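Local coordinates for uncharacterized protein DUF1470 (Jannaschia sp. CCS1, PDB 3H0N) that is of unknown function but binds zinc through a treble-clef finger and possibly acts as a stress-induced transcription regulator, at residues A[26-31]-A[168-173]; A[87-92]-A[128-133]; A[94-99]-A[124-129]. All coordinates share one frame; numbering follows the deposited sequence. Where two conformers were deposited one is given.

Contact 1 of 3, residues A[26-31]-A[168-173]. With ZN (zinc ion), chain B.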
# COMPACT_ATOMS: atom_id res chain seq x y z
N SER A 26 26.38 -10.38 -14.94
CA SER A 26 26.54 -9.88 -16.31
C SER A 26 25.38 -8.95 -16.63
O SER A 26 24.28 -9.08 -16.07
CB SER A 26 26.66 -11.03 -17.33
OG SER A 26 25.52 -11.85 -17.36
N ARG A 27 25.63 -8.05 -17.58
CA ARG A 27 24.67 -7.04 -17.98
C ARG A 27 24.74 -6.83 -19.48
O ARG A 27 25.78 -6.49 -20.02
CB ARG A 27 24.94 -5.75 -17.24
CG ARG A 27 24.06 -4.59 -17.70
CD ARG A 27 24.39 -3.32 -16.94
NE ARG A 27 23.60 -2.16 -17.38
CZ ARG A 27 23.86 -1.42 -18.45
NH1 ARG A 27 24.87 -1.67 -19.27
NH2 ARG A 27 23.06 -0.38 -18.69
N ARG A 28 23.65 -7.13 -20.18
CA ARG A 28 23.56 -6.83 -21.61
C ARG A 28 24.70 -7.43 -22.42
O ARG A 28 25.17 -6.83 -23.37
CB ARG A 28 23.46 -5.31 -21.79
CG ARG A 28 22.19 -4.73 -21.13
CD ARG A 28 22.09 -3.25 -21.33
NE ARG A 28 20.96 -2.70 -20.63
CZ ARG A 28 20.51 -1.45 -20.78
NH1 ARG A 28 21.10 -0.63 -21.66
NH2 ARG A 28 19.47 -1.04 -20.07
N GLY A 29 25.10 -8.65 -22.06
CA GLY A 29 26.07 -9.43 -22.81
C GLY A 29 27.50 -9.35 -22.34
O GLY A 29 28.36 -10.04 -22.89
N THR A 30 27.76 -8.55 -21.31
CA THR A 30 29.10 -8.24 -20.80
C THR A 30 29.18 -8.54 -19.30
O THR A 30 28.26 -8.22 -18.56
CB THR A 30 29.38 -6.69 -21.03
OG1 THR A 30 29.23 -6.42 -22.43
CG2 THR A 30 30.82 -6.29 -20.57
N PRO A 31 30.28 -9.15 -18.83
CA PRO A 31 30.47 -9.26 -17.38
C PRO A 31 30.34 -7.93 -16.68
O PRO A 31 30.82 -6.90 -17.18
CB PRO A 31 31.87 -9.87 -17.23
CG PRO A 31 32.19 -10.44 -18.52
CD PRO A 31 31.40 -9.74 -19.58
N TYR A 168 13.04 -10.54 -21.32
CA TYR A 168 14.29 -9.79 -21.33
C TYR A 168 14.18 -8.56 -20.47
O TYR A 168 13.10 -7.95 -20.37
CB TYR A 168 14.73 -9.42 -22.78
CG TYR A 168 14.87 -10.66 -23.67
CD1 TYR A 168 15.87 -11.58 -23.45
CD2 TYR A 168 13.95 -10.96 -24.66
CE1 TYR A 168 15.95 -12.73 -24.21
CE2 TYR A 168 14.04 -12.11 -25.42
CZ TYR A 168 15.03 -12.98 -25.19
OH TYR A 168 15.17 -14.16 -25.90
N CYS A 169 15.30 -8.16 -19.90
CA CYS A 169 15.34 -7.11 -18.89
C CYS A 169 15.16 -5.72 -19.45
O CYS A 169 14.94 -4.78 -18.69
CB CYS A 169 16.66 -7.10 -18.11
SG CYS A 169 18.11 -6.59 -19.10
N SER A 170 15.30 -5.57 -20.77
CA SER A 170 15.47 -4.28 -21.40
C SER A 170 15.26 -4.34 -22.86
O SER A 170 15.37 -5.39 -23.49
CB SER A 170 16.87 -3.76 -21.17
OG SER A 170 17.85 -4.57 -21.72
N LEU A 171 14.99 -3.18 -23.43
CA LEU A 171 14.94 -3.07 -24.88
C LEU A 171 16.29 -3.42 -25.48
O LEU A 171 16.39 -4.04 -26.53
CB LEU A 171 14.47 -1.66 -25.26
CG LEU A 171 14.36 -1.37 -26.74
CD1 LEU A 171 13.44 -2.33 -27.44
CD2 LEU A 171 13.91 0.12 -26.92
N ALA A 172 17.38 -3.11 -24.77
CA ALA A 172 18.70 -3.42 -25.23
C ALA A 172 18.86 -4.92 -25.49
O ALA A 172 19.27 -5.36 -26.55
CB ALA A 172 19.75 -2.89 -24.22
N CYS A 173 18.47 -5.74 -24.51
CA CYS A 173 18.58 -7.18 -24.66
C CYS A 173 17.57 -7.72 -25.66
O CYS A 173 17.88 -8.61 -26.43
CB CYS A 173 18.46 -7.87 -23.30
SG CYS A 173 19.89 -7.58 -22.20
ZN ZN B . 19.26 -8.34 -20.13
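The treble-clef zinc finger meets a small beta hairpin here: R28, in the hairpin turn, lies against A172, S170 and the zinc ligand C173. The sulfur of C173 packs on the start of the arginine, with R28 CA 3.8 Å from C173 SG and CG at the same distance. The chain then runs extended from CG to NE. It carries the guanidinium over A172, whose CB lies over one face, offset toward the rim, 3.7 Å from R28 NH1. On the opposite face sits R27 NH2, over the centre of the group. S170 OG approaches obliquely, 3.8 Å from R28 NE, and no hydrogen bond crosses the contact.

C169 lies just before helix 171-180 and C173 in its first turn, as the last ligand pair of a treble clef does. C169 SG and C173 SG each bind zinc at 2.3 Å, and C148 and C153 complete the site. S170 is the N-cap of this helix. Its OG accepts from C173 N at 3.1 Å with an angle of 165°, so it ties down the backbone of a zinc ligand. The hairpin bends through a type I' turn from R27 to T30, closed by a 3.1 Å bond from T30 N to R27 O; R27 N to T30 O is its hairpin partner. Backbone bonds from S26 to D154 and from G29 to R152 join it to the zinc-finger loop.

Contact 2 of 3, residues A[87-92]-A[128-133]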
# COMPACT_ATOMS: atom_id res chain seq x y z
N THR A 87 10.40 -14.12 4.49
CA THR A 87 11.13 -14.12 5.76
C THR A 87 12.12 -12.98 5.79
O THR A 87 12.20 -12.22 6.76
CB THR A 87 11.83 -15.47 5.96
OG1 THR A 87 10.80 -16.46 6.02
CG2 THR A 87 12.72 -15.48 7.23
N ALA A 88 12.83 -12.80 4.69
CA ALA A 88 13.84 -11.74 4.61
C ALA A 88 13.20 -10.36 4.60
O ALA A 88 13.62 -9.45 5.33
CB ALA A 88 14.68 -11.91 3.38
N LEU A 89 12.13 -10.18 3.83
CA LEU A 89 11.48 -8.87 3.78
C LEU A 89 10.84 -8.50 5.13
O LEU A 89 10.93 -7.35 5.58
CB LEU A 89 10.44 -8.84 2.66
CG LEU A 89 11.00 -8.96 1.23
CD1 LEU A 89 9.89 -9.24 0.23
CD2 LEU A 89 11.79 -7.71 0.82
N ASN A 90 10.25 -9.47 5.80
CA ASN A 90 9.64 -9.23 7.12
C ASN A 90 10.67 -8.78 8.12
O ASN A 90 10.40 -7.91 8.94
CB ASN A 90 8.91 -10.46 7.64
CG ASN A 90 7.60 -10.69 6.96
OD1 ASN A 90 7.06 -9.79 6.31
ND2 ASN A 90 7.01 -11.87 7.18
N HIS A 91 11.85 -9.34 8.05
CA HIS A 91 12.89 -8.96 8.97
C HIS A 91 13.38 -7.54 8.71
O HIS A 91 13.65 -6.80 9.65
CB HIS A 91 14.05 -9.92 8.88
CG HIS A 91 15.22 -9.53 9.73
ND1 HIS A 91 16.39 -9.06 9.20
CD2 HIS A 91 15.38 -9.54 11.07
CE1 HIS A 91 17.24 -8.81 10.18
NE2 HIS A 91 16.65 -9.09 11.33
N LEU A 92 13.46 -7.15 7.44
CA LEU A 92 13.83 -5.76 7.10
C LEU A 92 12.79 -4.75 7.58
O LEU A 92 13.15 -3.67 8.06
CB LEU A 92 14.08 -5.60 5.60
CG LEU A 92 15.24 -6.41 5.05
CD1 LEU A 92 15.20 -6.25 3.56
CD2 LEU A 92 16.56 -5.92 5.69
N ILE A 128 11.46 1.35 2.36
CA ILE A 128 10.71 1.65 1.14
C ILE A 128 10.81 0.48 0.18
O ILE A 128 9.81 0.03 -0.41
CB ILE A 128 11.24 2.92 0.48
CG1 ILE A 128 10.87 4.16 1.35
CG2 ILE A 128 10.62 3.15 -0.91
CD1 ILE A 128 11.58 5.45 0.92
N CYS A 129 12.02 0.01 -0.01
CA CYS A 129 12.25 -1.09 -0.95
C CYS A 129 11.59 -2.37 -0.48
O CYS A 129 10.94 -3.06 -1.27
CB CYS A 129 13.75 -1.31 -1.18
SG CYS A 129 14.53 0.01 -2.15
N ALA A 130 11.73 -2.67 0.80
CA ALA A 130 11.13 -3.89 1.34
C ALA A 130 9.62 -3.90 1.21
O ALA A 130 9.02 -4.88 0.83
CB ALA A 130 11.54 -4.16 2.84
N GLU A 131 9.00 -2.77 1.58
CA GLU A 131 7.53 -2.68 1.44
C GLU A 131 7.11 -2.81 -0.03
O GLU A 131 6.11 -3.43 -0.36
CB GLU A 131 6.94 -1.40 2.07
CG GLU A 131 5.40 -1.35 2.04
CD GLU A 131 4.77 -0.92 0.71
OE1 GLU A 131 5.45 -0.25 -0.11
OE2 GLU A 131 3.57 -1.26 0.50
N GLY A 132 7.89 -2.22 -0.92
CA GLY A 132 7.53 -2.26 -2.35
C GLY A 132 7.53 -3.68 -2.89
O GLY A 132 6.60 -4.12 -3.60
N LEU A 133 8.56 -4.44 -2.53
CA LEU A 133 8.60 -5.85 -2.93
C LEU A 133 7.51 -6.65 -2.24
O LEU A 133 6.83 -7.48 -2.86
CB LEU A 133 9.96 -6.48 -2.69
CG LEU A 133 11.08 -5.88 -3.50
CD1 LEU A 133 12.39 -6.56 -3.10
CD2 LEU A 133 10.85 -5.95 -5.00
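Helices 82-95 and 121-138 run roughly antiparallel but strongly inclined at L89 and A130, with segment axes 9.2 Å apart at closest approach and 140° between their directions. The CA atoms of L89 and A130 are 5.6 Å apart, consistent with the small side chain at A130.

L89 supplies most of the surface from its helix. Both its methyls take part. CD2 rests on the backbone of A130, 3.9 Å from A130 CA, and also meets the A130 methyl and touches L133. CD1 meets L133, 4.0 Å from L133 CB. The L89 CG is anti to the carbonyl carbon (chi1 -66°), which sends the fork over the opposing helix. The side chains of L89 and L133 cross at about a right angle. L92, one turn on from L89, touches through its stem, with L92 CB 4.0 Å from A130 CB. A130 CB thus touches both L89 and L92. All these contacts are apolar, and all four residues are buried.

The packing extends to other helices of the N-terminal region. L92 also touches L69, and L133 touches L70 and I74, all on helix 58-78. L133 reaches L12 and S15 of helix 10-22 too. On another side lies the second subunit: L102, on its strand 101-104, packs on L89 and donates from its N to N90 OD1, so helix 82-95 also takes part in the dimer interface.

Contact 3 of 3, residues A[94-99]-A[124-129]. With NA (sodium ion), chain E; ACT (acetate ion), chain J.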
# COMPACT_ATOMS: atom_id res chain seq x y z
N ARG A 94 10.78 -5.16 10.14
CA ARG A 94 10.93 -5.08 11.60
C ARG A 94 12.18 -4.25 11.99
O ARG A 94 12.12 -3.33 12.83
CB ARG A 94 11.04 -6.47 12.20
CG ARG A 94 9.70 -7.13 12.30
CD ARG A 94 9.81 -8.29 13.27
NE ARG A 94 10.60 -9.35 12.65
CZ ARG A 94 10.11 -10.27 11.82
NH1 ARG A 94 8.82 -10.31 11.53
NH2 ARG A 94 10.90 -11.18 11.32
N LYS A 95 13.29 -4.52 11.33
CA LYS A 95 14.57 -3.88 11.69
C LYS A 95 14.60 -2.38 11.48
O LYS A 95 15.21 -1.66 12.25
CB LYS A 95 15.69 -4.55 10.93
CG LYS A 95 17.06 -4.00 11.17
CD LYS A 95 18.09 -4.87 10.46
CE LYS A 95 19.49 -4.42 10.78
NZ LYS A 95 20.51 -5.37 10.22
N HIS A 96 13.93 -1.92 10.43
CA HIS A 96 14.00 -0.54 9.96
C HIS A 96 12.66 0.18 10.14
O HIS A 96 11.65 -0.48 10.24
CB HIS A 96 14.48 -0.51 8.53
CG HIS A 96 15.85 -1.07 8.38
ND1 HIS A 96 16.95 -0.43 8.90
CD2 HIS A 96 16.29 -2.23 7.85
CE1 HIS A 96 18.03 -1.15 8.66
NE2 HIS A 96 17.66 -2.24 8.02
N PRO A 97 12.66 1.52 10.18
CA PRO A 97 11.42 2.26 10.43
C PRO A 97 10.47 2.22 9.25
O PRO A 97 10.67 2.90 8.25
CB PRO A 97 11.92 3.70 10.74
CG PRO A 97 13.40 3.57 11.03
CD PRO A 97 13.86 2.39 10.27
N ALA A 98 9.37 1.47 9.42
CA ALA A 98 8.43 1.24 8.36
C ALA A 98 7.01 1.77 8.66
O ALA A 98 6.10 1.53 7.86
CB ALA A 98 8.40 -0.22 7.98
N THR A 99 6.87 2.54 9.74
CA THR A 99 5.60 3.18 10.04
C THR A 99 5.31 4.18 8.91
O THR A 99 6.11 5.08 8.66
CB THR A 99 5.66 3.96 11.36
OG1 THR A 99 5.97 3.07 12.44
CG2 THR A 99 4.34 4.73 11.64
N MSE A 124 15.68 4.24 5.78
CA MSE A 124 14.50 4.69 5.03
C MSE A 124 14.35 3.92 3.72
O MSE A 124 13.26 3.41 3.41
CB MSE A 124 14.54 6.20 4.73
CG MSE A 124 13.63 6.65 3.58
SE MSE A 124 14.06 8.53 3.17
CE MSE A 124 13.02 8.81 1.58
N TRP A 125 15.42 3.88 2.95
CA TRP A 125 15.37 3.21 1.63
C TRP A 125 15.22 1.71 1.78
O TRP A 125 14.54 1.10 0.96
CB TRP A 125 16.55 3.65 0.75
CG TRP A 125 16.27 5.01 0.18
CD1 TRP A 125 16.78 6.18 0.60
CD2 TRP A 125 15.29 5.31 -0.80
NE1 TRP A 125 16.20 7.23 -0.11
CE2 TRP A 125 15.27 6.71 -0.97
CE3 TRP A 125 14.43 4.52 -1.57
CZ2 TRP A 125 14.40 7.34 -1.88
CZ3 TRP A 125 13.58 5.16 -2.46
CH2 TRP A 125 13.57 6.53 -2.60
N THR A 126 15.75 1.12 2.84
CA THR A 126 15.52 -0.28 3.14
C THR A 126 14.04 -0.53 3.36
O THR A 126 13.48 -1.48 2.78
CB THR A 126 16.34 -0.75 4.34
OG1 THR A 126 17.73 -0.55 4.06
CG2 THR A 126 16.09 -2.23 4.60
N ALA A 127 13.37 0.29 4.16
CA ALA A 127 11.94 0.13 4.39
C ALA A 127 11.12 0.34 3.15
O ALA A 127 10.14 -0.40 2.92
CB ALA A 127 11.49 1.12 5.51
N ILE A 128 11.46 1.35 2.36
CA ILE A 128 10.71 1.65 1.14
C ILE A 128 10.81 0.48 0.18
O ILE A 128 9.81 0.03 -0.41
CB ILE A 128 11.24 2.92 0.48
CG1 ILE A 128 10.87 4.16 1.35
CG2 ILE A 128 10.62 3.15 -0.91
CD1 ILE A 128 11.58 5.45 0.92
N CYS A 129 12.02 0.01 -0.01
CA CYS A 129 12.25 -1.09 -0.95
C CYS A 129 11.59 -2.37 -0.48
O CYS A 129 10.94 -3.06 -1.27
CB CYS A 129 13.75 -1.31 -1.18
SG CYS A 129 14.53 0.01 -2.15
NA NA E . 10.42 -1.57 11.91
C ACT J . 9.33 3.11 13.36
O ACT J . 8.53 2.55 12.58
OXT ACT J . 10.34 2.42 13.71
CH3 ACT J . 9.08 4.50 13.86
O HOH W 1 8.59 -0.16 11.71
O HOH W 2 8.98 -2.75 13.63
O HOH W 3 11.32 -0.13 13.53
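H96 lays one face of its ring on T126 of helix 121-138. T126 CB is 4.1 Å from the ring centroid, 24° off the normal, a CH-pi contact. The methyl comes in nearer the rim, with T126 CG2 3.3 Å from H96 CD2. CG2 is anti to the T126 backbone N, while OG1 stays beside that N and bonds to V122 O in its own helix. On the opposite face of the imidazole lies K95 CG. Next along, A127 CB touches P97 O at 3.4 Å and A98 CB at 4.2 Å.

Behind this layer, sodium holds the end of helix 82-95. The ion is bound by H96 O at 2.3 Å, R94 O at 2.6 Å, L93 O and three waters. One of these waters accepts from A98 N and donates to an acetate, probably from the crystallisation liquor. T99 OG1 gives the acetate a hydrogen bond, 2.6 Å from its O, and T99 N adds a longer one.

The chemistry is split by side. The helix-facing side has no hydrogen bond across it; methyls pack on a ring, a methyl and the P97 carbonyl oxygen. The other side is ionic and hydrated, and the metal gathers carbonyls where the helix ends, consistent with a fixed course for the turn.

In the fold
Contacts 2 and 3 are buried and both use helix 121-138. Contact 2 joins it to helix 82-95 itself; contact 3 joins it to the loop leaving that helix. Their centres are only 7 Å apart, and they meet where L92 CD2 packs on T126 CG2 at 3.9 Å. Contact 2 is wholly apolar, with leucines on an alanine; contact 3 adds a hydrated sodium site behind its packing. Both also touch the second subunit. Contact 1 is different. It is partly buried, lies across the chain's centre from the others, and its centre is about 26 Å and 30 Å from the centres of contacts 2 and 3. It joins the N-terminal region to the zinc finger through an arginine beside a structural metal.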